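Local coordinates for protein transcriptional regulator, LYSR family (Neisseria meningitidis, PDB 4AB5) that probably senses a small-molecule effector as the regulatory domain of a MetR-like LysR-family transcription factor thought to control methionine biosynthesis genes, at residues Val83-Pro88 / Gly152-Pro157; Lys95-Ala100 / His172-Ala177; Glu106-Tyr111 / Pro132-Ser137; Gln145-Arg150 / Gly168-Arg173. All blocks are in the same frame, centred on the assembly; numbering follows the deposited sequence.

Interaction 1. Residues Val83-Pro88 / Gly152-Pro157; sequences VGICAP and GIAALP
I85 and L156 meet on one face of an antiparallel strand pair, the end of strand 72-86 beside strand 154-157, within the mixed sheet of the periplasmic-binding-protein fold shared by LysR regulatory domains. Their side chains cross obliquely, with I85 CD1 3.9 Å from L156 CD1. Nearer its base, I85 CG1 rests on the methyl of A154, 3.8 Å from A154 CB. The torsions account for this double contact: CG1 lies between backbone N and carbonyl carbon (chi1 60°), and the extended chi2 of 155° carries CD1 on to the leucine. V83 rises on the same face, its CG2 leaning over the carbonyl oxygen of L156. I144 and V147 of helix 140-148 and V161 of helix 158-166 pack on this layer.

Between the two strands the G84/A155 face brings fewer side chains together. G84 stands opposite A155 in a non-hydrogen-bonded pair, their CA atoms 4.5 Å apart, and the A155 methyl turns to I175. At the end of the ladder, C86 CB meets I153 CG2 at 3.7 Å.

Four backbone bonds hold the register: V83 N to L156 O and I85 N to A154 O, each 2.8 Å, L156 N to V83 O at 2.9 Å, and A154 N to I85 O at 3.2 Å. Past the last of them the strands part, and a water accepts from A87 N and donates to G152 O. Polar pairing thus runs along the backbone, and side chains meet across the pair through carbon atoms, as expected of a buried strand-strand seam with helices packed on one face.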
loop_
_atom_site.group_PDB
_atom_site.type_symbol
_atom_site.label_atom_id
_atom_site.label_comp_id
_atom_site.label_asym_id
_atom_site.label_seq_id
_atom_site.Cartn_x
_atom_site.Cartn_y
_atom_site.Cartn_z
ATOM N N VAL B 83 16.013 -9.140 4.608
ATOM C CA VAL B 83 17.059 -9.152 3.588
ATOM C C VAL B 83 17.285 -7.759 3.049
ATOM O O VAL B 83 16.346 -6.957 2.984
ATOM C CB VAL B 83 16.832 -10.204 2.462
ATOM C CG1 VAL B 83 16.845 -11.627 3.019
ATOM C CG2 VAL B 83 15.550 -9.935 1.668
ATOM N N GLY B 84 18.535 -7.480 2.694
ATOM C CA GLY B 84 18.926 -6.220 2.088
ATOM C C GLY B 84 18.700 -6.325 0.594
ATOM O O GLY B 84 19.000 -7.360 -0.004
ATOM N N ILE B 85 18.109 -5.287 -0.011
ATOM C CA ILE B 85 17.869 -5.254 -1.453
ATOM C C ILE B 85 18.562 -4.089 -2.113
ATOM O O ILE B 85 18.561 -2.978 -1.578
ATOM C CB ILE B 85 16.373 -5.379 -1.872
ATOM C CG1 ILE B 85 15.484 -4.241 -1.291
ATOM C CG2 ILE B 85 15.829 -6.766 -1.529
ATOM C CD1 ILE B 85 14.196 -3.927 -2.083
ATOM N N CYS B 86 19.179 -4.358 -3.263
ATOM C CA CYS B 86 19.848 -3.368 -4.113
ATOM C C CYS B 86 19.595 -3.739 -5.580
ATOM O O CYS B 86 19.124 -4.840 -5.857
ATOM C CB CYS B 86 21.339 -3.256 -3.792
ATOM S SG CYS B 86 22.331 -4.679 -4.312
ATOM N N ALA B 87 19.876 -2.828 -6.514
ATOM C CA ALA B 87 19.709 -3.096 -7.943
ATOM C C ALA B 87 20.800 -4.092 -8.368
ATOM O O ALA B 87 21.867 -4.094 -7.746
ATOM C CB ALA B 87 19.838 -1.806 -8.738
ATOM N N PRO B 88 20.579 -4.957 -9.394
ATOM C CA PRO B 88 21.632 -5.917 -9.788
ATOM C C PRO B 88 22.999 -5.301 -10.135
ATOM O O PRO B 88 24.018 -5.951 -9.936
ATOM C CB PRO B 88 21.012 -6.640 -10.985
ATOM C CG PRO B 88 19.543 -6.496 -10.790
ATOM C CD PRO B 88 19.375 -5.122 -10.233
ATOM N N GLY B 152 18.508 4.087 -4.105
ATOM C CA GLY B 152 18.896 3.705 -2.755
ATOM C C GLY B 152 18.835 2.207 -2.552
ATOM O O GLY B 152 18.722 1.444 -3.521
ATOM N N ILE B 153 18.951 1.785 -1.279
ATOM C CA ILE B 153 18.861 0.386 -0.833
ATOM C C ILE B 153 17.754 0.251 0.220
ATOM O O ILE B 153 17.290 1.263 0.742
ATOM C CB ILE B 153 20.230 -0.181 -0.356
ATOM C CG1 ILE B 153 20.808 0.607 0.855
ATOM C CG2 ILE B 153 21.234 -0.279 -1.529
ATOM C CD1 ILE B 153 21.920 -0.095 1.603
ATOM N N ALA B 154 17.317 -0.982 0.523
ATOM C CA ALA B 154 16.264 -1.216 1.518
ATOM C C ALA B 154 16.444 -2.538 2.233
ATOM O O ALA B 154 17.220 -3.376 1.785
ATOM C CB ALA B 154 14.891 -1.179 0.855
ATOM N N ALA B 155 15.724 -2.716 3.355
ATOM C CA ALA B 155 15.667 -3.945 4.142
ATOM C C ALA B 155 14.203 -4.366 4.179
ATOM O O ALA B 155 13.344 -3.603 4.636
ATOM C CB ALA B 155 16.187 -3.717 5.553
ATOM N N LEU B 156 13.910 -5.546 3.638
ATOM C CA LEU B 156 12.541 -6.051 3.584
ATOM C C LEU B 156 12.482 -7.538 3.915
ATOM O O LEU B 156 13.494 -8.215 3.736
ATOM C CB LEU B 156 11.922 -5.789 2.191
ATOM C CG LEU B 156 11.535 -4.348 1.847
ATOM C CD1 LEU B 156 11.228 -4.223 0.372
ATOM C CD2 LEU B 156 10.353 -3.866 2.682
ATOM N N PRO B 157 11.328 -8.077 4.391
ATOM C CA PRO B 157 11.257 -9.526 4.656
ATOM C C PRO B 157 11.549 -10.306 3.374
ATOM O O PRO B 157 11.192 -9.846 2.289
ATOM C CB PRO B 157 9.797 -9.741 5.082
ATOM C CG PRO B 157 9.314 -8.410 5.524
ATOM C CD PRO B 157 10.033 -7.418 4.676
HETATM O O HOH W 1 19.907 0.099 -5.670
#

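Interaction 2. Residues Lys95-Ala100 / His172-Ala177; sequences KNVWTA and HRQITA
A short parallel beta ladder, V97 with Q174 and W98 with I175, joins strand 97-98 to strand 171-189 of the mixed sheet in this periplasmic-binding-protein-like domain. W98 lies at its centre through both backbone and ring. Its N donates almost straight to Q174 O (2.8 Å, 173° at the hydrogen), and its O accepts from T176 N at 2.7 Å; Q174 N adds a weak bond to N96 O at 3.3 Å.

The indole is packed by the aliphatic base of R173. R173 CB sits over one face, 3.7 Å from the centroid of the five-membered ring, in a CH-pi contact, and CG continues past NE1. The guanidinium itself does not stack, its plane standing 56° from that of the indole. NE1 of the indole is satisfied by L92 O, and C86 and F103 also touch the ring.

On the other side of the ladder V97 and Q174 lie side by side, V97 CG2 beside OE1, while V97 CG1 reaches the backbone of T176.

A bend at chi2 (-67°) turns the arginine back along its own strand. R173 NH2 bonds A93 O, and NH1 bonds H172 O at 2.8 Å, approaching from above that carbonyl's plane.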
loop_
_atom_site.group_PDB
_atom_site.type_symbol
_atom_site.label_atom_id
_atom_site.label_comp_id
_atom_site.label_asym_id
_atom_site.label_seq_id
_atom_site.Cartn_x
_atom_site.Cartn_y
_atom_site.Cartn_z
ATOM N N LYS B 95 29.023 -7.808 -2.602
ATOM C CA LYS B 95 29.162 -8.336 -1.246
ATOM C C LYS B 95 28.026 -9.310 -0.953
ATOM O O LYS B 95 26.861 -8.966 -1.154
ATOM C CB LYS B 95 29.142 -7.203 -0.205
ATOM C CG LYS B 95 30.353 -6.281 -0.236
ATOM C CD LYS B 95 30.478 -5.435 1.038
ATOM C CE LYS B 95 31.288 -6.120 2.116
ATOM N NZ LYS B 95 31.561 -5.227 3.271
ATOM N N ASN B 96 28.359 -10.519 -0.468
ATOM C CA ASN B 96 27.359 -11.529 -0.093
ATOM C C ASN B 96 26.661 -11.130 1.204
ATOM O O ASN B 96 25.461 -11.346 1.350
ATOM C CB ASN B 96 27.999 -12.913 0.068
ATOM C CG ASN B 96 28.125 -13.739 -1.202
ATOM O OD1 ASN B 96 28.833 -14.749 -1.231
ATOM N ND2 ASN B 96 27.427 -13.366 -2.269
ATOM N N VAL B 97 27.419 -10.540 2.138
ATOM C CA VAL B 97 26.932 -10.090 3.440
ATOM C C VAL B 97 27.189 -8.577 3.586
ATOM O O VAL B 97 28.305 -8.122 3.329
ATOM C CB VAL B 97 27.586 -10.909 4.594
ATOM C CG1 VAL B 97 27.133 -10.410 5.959
ATOM C CG2 VAL B 97 27.300 -12.401 4.452
ATOM N N TRP B 98 26.170 -7.811 4.015
ATOM C CA TRP B 98 26.304 -6.374 4.248
ATOM C C TRP B 98 26.509 -6.101 5.732
ATOM O O TRP B 98 25.660 -6.467 6.552
ATOM C CB TRP B 98 25.074 -5.600 3.743
ATOM C CG TRP B 98 24.804 -5.702 2.269
ATOM C CD1 TRP B 98 25.600 -6.272 1.319
ATOM C CD2 TRP B 98 23.662 -5.180 1.574
ATOM N NE1 TRP B 98 25.022 -6.149 0.078
ATOM C CE2 TRP B 98 23.838 -5.470 0.203
ATOM C CE3 TRP B 98 22.510 -4.481 1.975
ATOM C CZ2 TRP B 98 22.885 -5.124 -0.765
ATOM C CZ3 TRP B 98 21.585 -4.106 1.010
ATOM C CH2 TRP B 98 21.773 -4.432 -0.339
ATOM N N THR B 99 27.646 -5.476 6.086
ATOM C CA THR B 99 27.946 -5.096 7.472
ATOM C C THR B 99 27.209 -3.775 7.731
ATOM O O THR B 99 26.822 -3.107 6.769
ATOM C CB THR B 99 29.478 -4.926 7.682
ATOM O OG1 THR B 99 29.960 -3.839 6.891
ATOM C CG2 THR B 99 30.273 -6.188 7.369
ATOM N N ALA B 100 27.042 -3.377 9.000
ATOM C CA ALA B 100 26.402 -2.108 9.374
ATOM C C ALA B 100 27.069 -0.910 8.656
ATOM O O ALA B 100 26.371 -0.021 8.158
ATOM C CB ALA B 100 26.468 -1.920 10.882
ATOM N N HIS B 172 18.976 -9.870 -3.575
ATOM C CA HIS B 172 18.903 -9.835 -2.119
ATOM C C HIS B 172 20.197 -10.282 -1.494
ATOM O O HIS B 172 20.891 -11.144 -2.052
ATOM C CB HIS B 172 17.669 -10.574 -1.565
ATOM C CG HIS B 172 17.783 -12.063 -1.560
ATOM N ND1 HIS B 172 17.968 -12.767 -0.378
ATOM C CD2 HIS B 172 17.712 -12.942 -2.588
ATOM C CE1 HIS B 172 18.016 -14.042 -0.728
ATOM N NE2 HIS B 172 17.854 -14.197 -2.047
ATOM N N ARG B 173 20.554 -9.650 -0.362
ATOM C CA ARG B 173 21.789 -9.938 0.367
ATOM C C ARG B 173 21.545 -10.020 1.860
ATOM O O ARG B 173 20.641 -9.366 2.387
ATOM C CB ARG B 173 22.887 -8.892 0.066
ATOM C CG ARG B 173 23.303 -8.770 -1.403
ATOM C CD ARG B 173 24.004 -10.014 -1.894
ATOM N NE ARG B 173 24.510 -9.880 -3.256
ATOM C CZ ARG B 173 23.889 -10.342 -4.335
ATOM N NH1 ARG B 173 22.708 -10.937 -4.226
ATOM N NH2 ARG B 173 24.442 -10.209 -5.532
ATOM N N GLN B 174 22.385 -10.811 2.544
ATOM C CA GLN B 174 22.321 -11.003 3.983
ATOM C C GLN B 174 22.768 -9.738 4.717
ATOM O O GLN B 174 23.815 -9.180 4.397
ATOM C CB GLN B 174 23.173 -12.209 4.380
ATOM C CG GLN B 174 23.113 -12.533 5.857
ATOM C CD GLN B 174 23.708 -13.871 6.150
ATOM O OE1 GLN B 174 24.913 -14.091 6.052
ATOM N NE2 GLN B 174 22.860 -14.783 6.548
ATOM N N ILE B 175 21.965 -9.288 5.690
ATOM C CA ILE B 175 22.287 -8.122 6.511
ATOM C C ILE B 175 22.988 -8.659 7.753
ATOM O O ILE B 175 22.326 -9.276 8.592
ATOM C CB ILE B 175 21.028 -7.284 6.886
ATOM C CG1 ILE B 175 20.406 -6.623 5.650
ATOM C CG2 ILE B 175 21.359 -6.238 7.978
ATOM C CD1 ILE B 175 18.991 -6.107 5.869
ATOM N N THR B 176 24.324 -8.437 7.867
ATOM C CA THR B 176 25.131 -8.861 9.024
ATOM C C THR B 176 25.524 -10.355 8.969
ATOM O O THR B 176 24.804 -11.161 8.369
ATOM C CB THR B 176 24.492 -8.308 10.338
ATOM O OG1 THR B 176 25.103 -7.069 10.680
ATOM C CG2 THR B 176 24.470 -9.292 11.502
ATOM N N ALA B 177 26.689 -10.704 9.547
ATOM C CA ALA B 177 27.198 -12.080 9.599
ATOM C C ALA B 177 26.208 -13.037 10.305
ATOM O O ALA B 177 26.052 -14.189 9.883
ATOM C CB ALA B 177 28.550 -12.109 10.293
#

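Interaction 3. Residues Glu106-Tyr111 / Pro132-Ser137; sequences ETLITY and PPRRHS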
loop_
_atom_site.group_PDB
_atom_site.type_symbol
_atom_site.label_atom_id
_atom_site.label_comp_id
_atom_site.label_asym_id
_atom_site.label_seq_id
_atom_site.Cartn_x
_atom_site.Cartn_y
_atom_site.Cartn_z
ATOM N N GLU B 106 25.163 4.996 1.466
ATOM C CA GLU B 106 23.917 4.678 0.780
ATOM C C GLU B 106 22.662 5.350 1.329
ATOM O O GLU B 106 22.539 5.524 2.539
ATOM C CB GLU B 106 23.722 3.148 0.775
ATOM C CG GLU B 106 24.332 2.393 -0.406
ATOM C CD GLU B 106 25.833 2.349 -0.573
ATOM O OE1 GLU B 106 26.494 1.634 0.214
ATOM O OE2 GLU B 106 26.335 2.912 -1.574
ATOM N N THR B 107 21.697 5.655 0.428
ATOM C CA THR B 107 20.371 6.194 0.751
ATOM C C THR B 107 19.522 4.983 1.159
ATOM O O THR B 107 19.491 3.990 0.434
ATOM C CB THR B 107 19.780 6.962 -0.475
ATOM O OG1 THR B 107 20.489 8.188 -0.652
ATOM C CG2 THR B 107 18.289 7.273 -0.337
ATOM N N LEU B 108 18.855 5.051 2.316
ATOM C CA LEU B 108 18.015 3.967 2.807
ATOM C C LEU B 108 16.533 4.258 2.531
ATOM O O LEU B 108 16.021 5.303 2.935
ATOM C CB LEU B 108 18.281 3.703 4.312
ATOM C CG LEU B 108 17.631 2.441 4.949
ATOM C CD1 LEU B 108 18.167 1.145 4.332
ATOM C CD2 LEU B 108 17.838 2.424 6.442
ATOM N N ILE B 109 15.862 3.346 1.813
ATOM C CA ILE B 109 14.435 3.467 1.502
ATOM C C ILE B 109 13.632 2.644 2.505
ATOM O O ILE B 109 13.876 1.450 2.662
ATOM C CB ILE B 109 14.090 3.190 0.011
ATOM C CG1 ILE B 109 15.080 3.933 -0.919
ATOM C CG2 ILE B 109 12.631 3.594 -0.297
ATOM C CD1 ILE B 109 15.241 3.346 -2.241
ATOM N N THR B 110 12.764 3.325 3.276
ATOM C CA THR B 110 11.952 2.730 4.345
ATOM C C THR B 110 10.501 3.219 4.267
ATOM O O THR B 110 10.183 4.104 3.469
ATOM C CB THR B 110 12.518 3.137 5.746
ATOM O OG1 THR B 110 12.161 4.488 6.054
ATOM C CG2 THR B 110 14.027 2.952 5.886
ATOM N N TYR B 111 9.641 2.695 5.164
ATOM C CA TYR B 111 8.262 3.154 5.332
ATOM C C TYR B 111 8.321 4.467 6.135
ATOM O O TYR B 111 9.298 4.666 6.868
ATOM C CB TYR B 111 7.395 2.091 6.022
ATOM C CG TYR B 111 7.310 0.815 5.218
ATOM C CD1 TYR B 111 6.592 0.765 4.026
ATOM C CD2 TYR B 111 8.000 -0.327 5.611
ATOM C CE1 TYR B 111 6.531 -0.404 3.265
ATOM C CE2 TYR B 111 7.953 -1.502 4.853
ATOM C CZ TYR B 111 7.216 -1.534 3.681
ATOM O OH TYR B 111 7.163 -2.683 2.929
ATOM N N PRO B 132 22.074 6.672 7.985
ATOM C CA PRO B 132 22.235 7.007 6.558
ATOM C C PRO B 132 21.154 7.950 6.003
ATOM O O PRO B 132 20.104 8.074 6.640
ATOM C CB PRO B 132 22.167 5.633 5.875
ATOM C CG PRO B 132 21.357 4.803 6.776
ATOM C CD PRO B 132 21.701 5.252 8.161
ATOM N N PRO B 133 21.363 8.609 4.822
ATOM C CA PRO B 133 20.289 9.449 4.243
ATOM C C PRO B 133 19.057 8.591 3.963
ATOM O O PRO B 133 19.187 7.423 3.605
ATOM C CB PRO B 133 20.890 9.972 2.930
ATOM C CG PRO B 133 22.345 9.756 3.057
ATOM C CD PRO B 133 22.540 8.570 3.933
ATOM N N ARG B 134 17.871 9.151 4.199
ATOM C CA ARG B 134 16.631 8.412 4.066
ATOM C C ARG B 134 15.761 8.909 2.946
ATOM O O ARG B 134 15.802 10.085 2.581
ATOM C CB ARG B 134 15.849 8.400 5.398
ATOM C CG ARG B 134 16.667 8.061 6.642
ATOM C CD ARG B 134 17.043 6.596 6.735
ATOM N NE ARG B 134 16.941 6.099 8.112
ATOM C CZ ARG B 134 17.905 6.214 9.011
ATOM N NH1 ARG B 134 19.042 6.816 8.701
ATOM N NH2 ARG B 134 17.740 5.733 10.231
ATOM N N ARG B 135 14.957 7.984 2.424
ATOM C CA ARG B 135 13.958 8.142 1.374
ATOM C C ARG B 135 12.758 7.330 1.897
ATOM O O ARG B 135 12.970 6.281 2.509
ATOM C CB ARG B 135 14.507 7.576 0.059
ATOM C CG ARG B 135 13.663 7.874 -1.171
ATOM C CD ARG B 135 14.069 9.151 -1.876
ATOM N NE ARG B 135 13.069 9.516 -2.883
ATOM C CZ ARG B 135 13.226 9.384 -4.196
ATOM N NH1 ARG B 135 14.374 8.937 -4.695
ATOM N NH2 ARG B 135 12.251 9.730 -5.022
ATOM N N HIS B 136 11.524 7.847 1.745
ATOM C CA HIS B 136 10.332 7.182 2.300
ATOM C C HIS B 136 9.241 6.887 1.300
ATOM O O HIS B 136 9.034 7.643 0.350
ATOM C CB HIS B 136 9.719 7.989 3.459
ATOM C CG HIS B 136 10.691 8.398 4.514
ATOM N ND1 HIS B 136 11.212 7.481 5.402
ATOM C CD2 HIS B 136 11.177 9.626 4.811
ATOM C CE1 HIS B 136 11.995 8.174 6.210
ATOM N NE2 HIS B 136 12.016 9.467 5.882
ATOM N N SER B 137 8.500 5.810 1.559
ATOM C CA SER B 137 7.351 5.392 0.763
ATOM C C SER B 137 6.415 4.533 1.608
ATOM O O SER B 137 6.869 3.663 2.350
ATOM C CB SER B 137 7.792 4.626 -0.484
ATOM O OG SER B 137 6.679 4.319 -1.305
HETATM O O HOH W 2 13.894 6.352 7.705
#
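The guanidinium of R134 carries L108 CD2 over one face, that methyl lying 4.1 Å from R134 NE, while the ring of H136 meets T110 OG1 at its edge, close to the ring plane. Both pairs lie side by side on one face of the two-stranded parallel sheet of a beta-alpha-beta unit: strand 108-110, helix 119-125, strand 134-136. The guanidinium is fixed in orientation by the loop leading into its strand, NH1 reaching P132 O in the carbonyl plane on a lone pair, and by a salt bridge from NH2 to D115. The aromatic ring of Y111, stacked on H17, has S137 O oblique to it, and its OH bonds T140.

The backbones interlock alternately. L108 N bonds P133 O (2.7 Å) and L108 O takes R135 N (2.9 Å); T110 N bonds R135 O and T110 O takes S137 N, each at 3.1 Å.

On the opposite face R135 CB touches both T107 CG2 and I109 CG1, 3.8 Å from each. Its chain then leads off to a salt bridge with D40 of the second subunit, so this strand pair also serves the dimer contact.

T110 OG1 gathers the polar end of the first face: it accepts from H136 ND1 and from a water that R134 NE also reaches weakly, and donates to Y111 O at 3.0 Å.

Interaction 4. Residues Gln145-Arg150 / Gly168-Arg173; sequences QLVASR and GYVVHR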
loop_
_atom_site.group_PDB
_atom_site.type_symbol
_atom_site.label_atom_id
_atom_site.label_comp_id
_atom_site.label_asym_id
_atom_site.label_seq_id
_atom_site.Cartn_x
_atom_site.Cartn_y
_atom_site.Cartn_z
ATOM N N GLN B 145 10.770 -0.394 -6.898
ATOM C CA GLN B 145 11.085 0.349 -8.137
ATOM C C GLN B 145 12.149 1.414 -7.942
ATOM O O GLN B 145 12.940 1.642 -8.842
ATOM C CB GLN B 145 9.835 0.925 -8.815
ATOM C CG GLN B 145 8.875 -0.126 -9.376
ATOM C CD GLN B 145 9.507 -1.123 -10.321
ATOM O OE1 GLN B 145 10.334 -0.789 -11.169
ATOM N NE2 GLN B 145 9.094 -2.371 -10.214
ATOM N N LEU B 146 12.185 2.034 -6.752
ATOM C CA LEU B 146 13.179 3.031 -6.372
ATOM C C LEU B 146 14.546 2.354 -6.174
ATOM O O LEU B 146 15.564 2.872 -6.647
ATOM C CB LEU B 146 12.746 3.767 -5.093
ATOM C CG LEU B 146 11.670 4.841 -5.240
ATOM C CD1 LEU B 146 11.239 5.332 -3.888
ATOM C CD2 LEU B 146 12.143 6.005 -6.093
ATOM N N VAL B 147 14.554 1.171 -5.523
ATOM C CA VAL B 147 15.766 0.372 -5.315
ATOM C C VAL B 147 16.333 -0.066 -6.696
ATOM O O VAL B 147 17.512 0.158 -6.971
ATOM C CB VAL B 147 15.544 -0.818 -4.323
ATOM C CG1 VAL B 147 16.771 -1.710 -4.246
ATOM C CG2 VAL B 147 15.189 -0.319 -2.923
ATOM N N ALA B 148 15.462 -0.610 -7.575
ATOM C CA ALA B 148 15.788 -1.076 -8.934
ATOM C C ALA B 148 16.359 0.020 -9.842
ATOM O O ALA B 148 17.151 -0.274 -10.745
ATOM C CB ALA B 148 14.560 -1.696 -9.576
ATOM N N SER B 149 15.950 1.279 -9.603
ATOM C CA SER B 149 16.384 2.464 -10.359
ATOM C C SER B 149 17.653 3.085 -9.741
ATOM O O SER B 149 18.066 4.176 -10.147
ATOM C CB SER B 149 15.254 3.488 -10.421
ATOM O OG SER B 149 14.078 2.921 -10.980
ATOM N N ARG B 150 18.278 2.365 -8.770
ATOM C CA ARG B 150 19.491 2.750 -8.032
ATOM C C ARG B 150 19.319 4.033 -7.213
ATOM O O ARG B 150 20.283 4.764 -6.989
ATOM C CB ARG B 150 20.739 2.781 -8.947
ATOM C CG ARG B 150 21.276 1.398 -9.296
ATOM C CD ARG B 150 22.593 1.434 -10.050
ATOM N NE ARG B 150 23.703 1.892 -9.205
ATOM C CZ ARG B 150 24.978 1.921 -9.581
ATOM N NH1 ARG B 150 25.332 1.508 -10.791
ATOM N NH2 ARG B 150 25.909 2.366 -8.749
ATOM N N GLY B 168 13.638 -9.690 -11.914
ATOM C CA GLY B 168 14.970 -9.122 -12.095
ATOM C C GLY B 168 15.167 -7.694 -11.615
ATOM O O GLY B 168 16.216 -7.093 -11.882
ATOM N N TYR B 169 14.178 -7.142 -10.886
ATOM C CA TYR B 169 14.229 -5.772 -10.372
ATOM C C TYR B 169 15.374 -5.565 -9.374
ATOM O O TYR B 169 16.111 -4.586 -9.465
ATOM C CB TYR B 169 12.889 -5.377 -9.695
ATOM C CG TYR B 169 11.647 -5.438 -10.559
ATOM C CD1 TYR B 169 11.707 -5.166 -11.923
ATOM C CD2 TYR B 169 10.396 -5.672 -9.999
ATOM C CE1 TYR B 169 10.566 -5.189 -12.717
ATOM C CE2 TYR B 169 9.245 -5.684 -10.781
ATOM C CZ TYR B 169 9.332 -5.435 -12.140
ATOM O OH TYR B 169 8.204 -5.451 -12.927
ATOM N N VAL B 170 15.489 -6.472 -8.401
ATOM C CA VAL B 170 16.464 -6.377 -7.319
ATOM C C VAL B 170 17.182 -7.711 -7.089
ATOM O O VAL B 170 16.787 -8.747 -7.635
ATOM C CB VAL B 170 15.778 -5.879 -5.997
ATOM C CG1 VAL B 170 15.266 -4.447 -6.119
ATOM C CG2 VAL B 170 14.656 -6.822 -5.537
ATOM N N VAL B 171 18.233 -7.667 -6.261
ATOM C CA VAL B 171 18.982 -8.829 -5.786
ATOM C C VAL B 171 18.906 -8.738 -4.272
ATOM O O VAL B 171 18.719 -7.636 -3.742
ATOM C CB VAL B 171 20.438 -8.946 -6.324
ATOM C CG1 VAL B 171 20.461 -9.156 -7.835
ATOM C CG2 VAL B 171 21.301 -7.754 -5.931
ATOM N N HIS B 172 18.976 -9.870 -3.575
ATOM C CA HIS B 172 18.903 -9.835 -2.119
ATOM C C HIS B 172 20.197 -10.282 -1.494
ATOM O O HIS B 172 20.891 -11.144 -2.052
ATOM C CB HIS B 172 17.669 -10.574 -1.565
ATOM C CG HIS B 172 17.783 -12.063 -1.560
ATOM N ND1 HIS B 172 17.968 -12.767 -0.378
ATOM C CD2 HIS B 172 17.712 -12.942 -2.588
ATOM C CE1 HIS B 172 18.016 -14.042 -0.728
ATOM N NE2 HIS B 172 17.854 -14.197 -2.047
ATOM N N ARG B 173 20.554 -9.650 -0.362
ATOM C CA ARG B 173 21.789 -9.938 0.367
ATOM C C ARG B 173 21.545 -10.020 1.860
ATOM O O ARG B 173 20.641 -9.366 2.387
ATOM C CB ARG B 173 22.887 -8.892 0.066
ATOM C CG ARG B 173 23.303 -8.770 -1.403
ATOM C CD ARG B 173 24.004 -10.014 -1.894
ATOM N NE ARG B 173 24.510 -9.880 -3.256
ATOM C CZ ARG B 173 23.889 -10.342 -4.335
ATOM N NH1 ARG B 173 22.708 -10.937 -4.226
ATOM N NH2 ARG B 173 24.442 -10.209 -5.532
#
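The last turn of helix 140-148, closed by a Schellman motif, packs against Y169 and V170, the link from helix 158-166 into strand 171-189. R150, with positive phi, is the C-prime residue of the motif, and its N bonds V147 O at 2.9 Å. G168 ends the second helix in the same way, so the chain turns into Y169 directly after one Schellman motif and beside another.

No hydrogen bond crosses the contact; it rests on packing. A148 is at the middle: its CB lies 3.3 Å from Y169 O and 4.0 Å from Y169 CB, so the alanine sits against the base of the tyrosine. V147 and V170 cross at about a right angle, CG1 to CG1 at 3.6 Å. V147 CG1, anti to the backbone N at chi1 174°, is the branch that meets V170; V147 also touches I85 of strand 72-86, tying the helix end to the sheet.

Q145 treats the tyrosine differently. Its amide nitrogen NE2 stands 3.4 Å above one face of the Y169 ring, displaced toward the rim, with the amide plane 82° from the ring plane. The bend at chi2 (-54°) brings the amide there. Its other end, OE1, accepts from R31 of the second subunit, which packs on Y169 and A148 too; the helix end therefore sits at the dimer interface, and that bond helps to fix the rotation of the amide.

Just past the helix end, S149 OG turns back to donate to Q145 O at 2.7 Å.

Interaction 1 is the hub, with centres 7 Å from interaction 4, 10 Å from interaction 2 and 11 Å from interaction 3. Strand 72-86 hands the sheet on to strand 171-189 through G84 O and R173 N (2.8 Å), which ties interaction 1 to interactions 2 and 4. On its other side I153 O takes I109 N at 2.7 Å, bringing in the two-stranded sheet of interaction 3. I109 CD1 then packs 3.7 Å from V147 CG2, closing the round to interaction 4. Interactions 2 and 3 do not touch, their nearest atoms about 7 Å apart. Only 3 and 4 reach the second subunit, through R135 in interaction 3 and through Q145 and its neighbours in interaction 4.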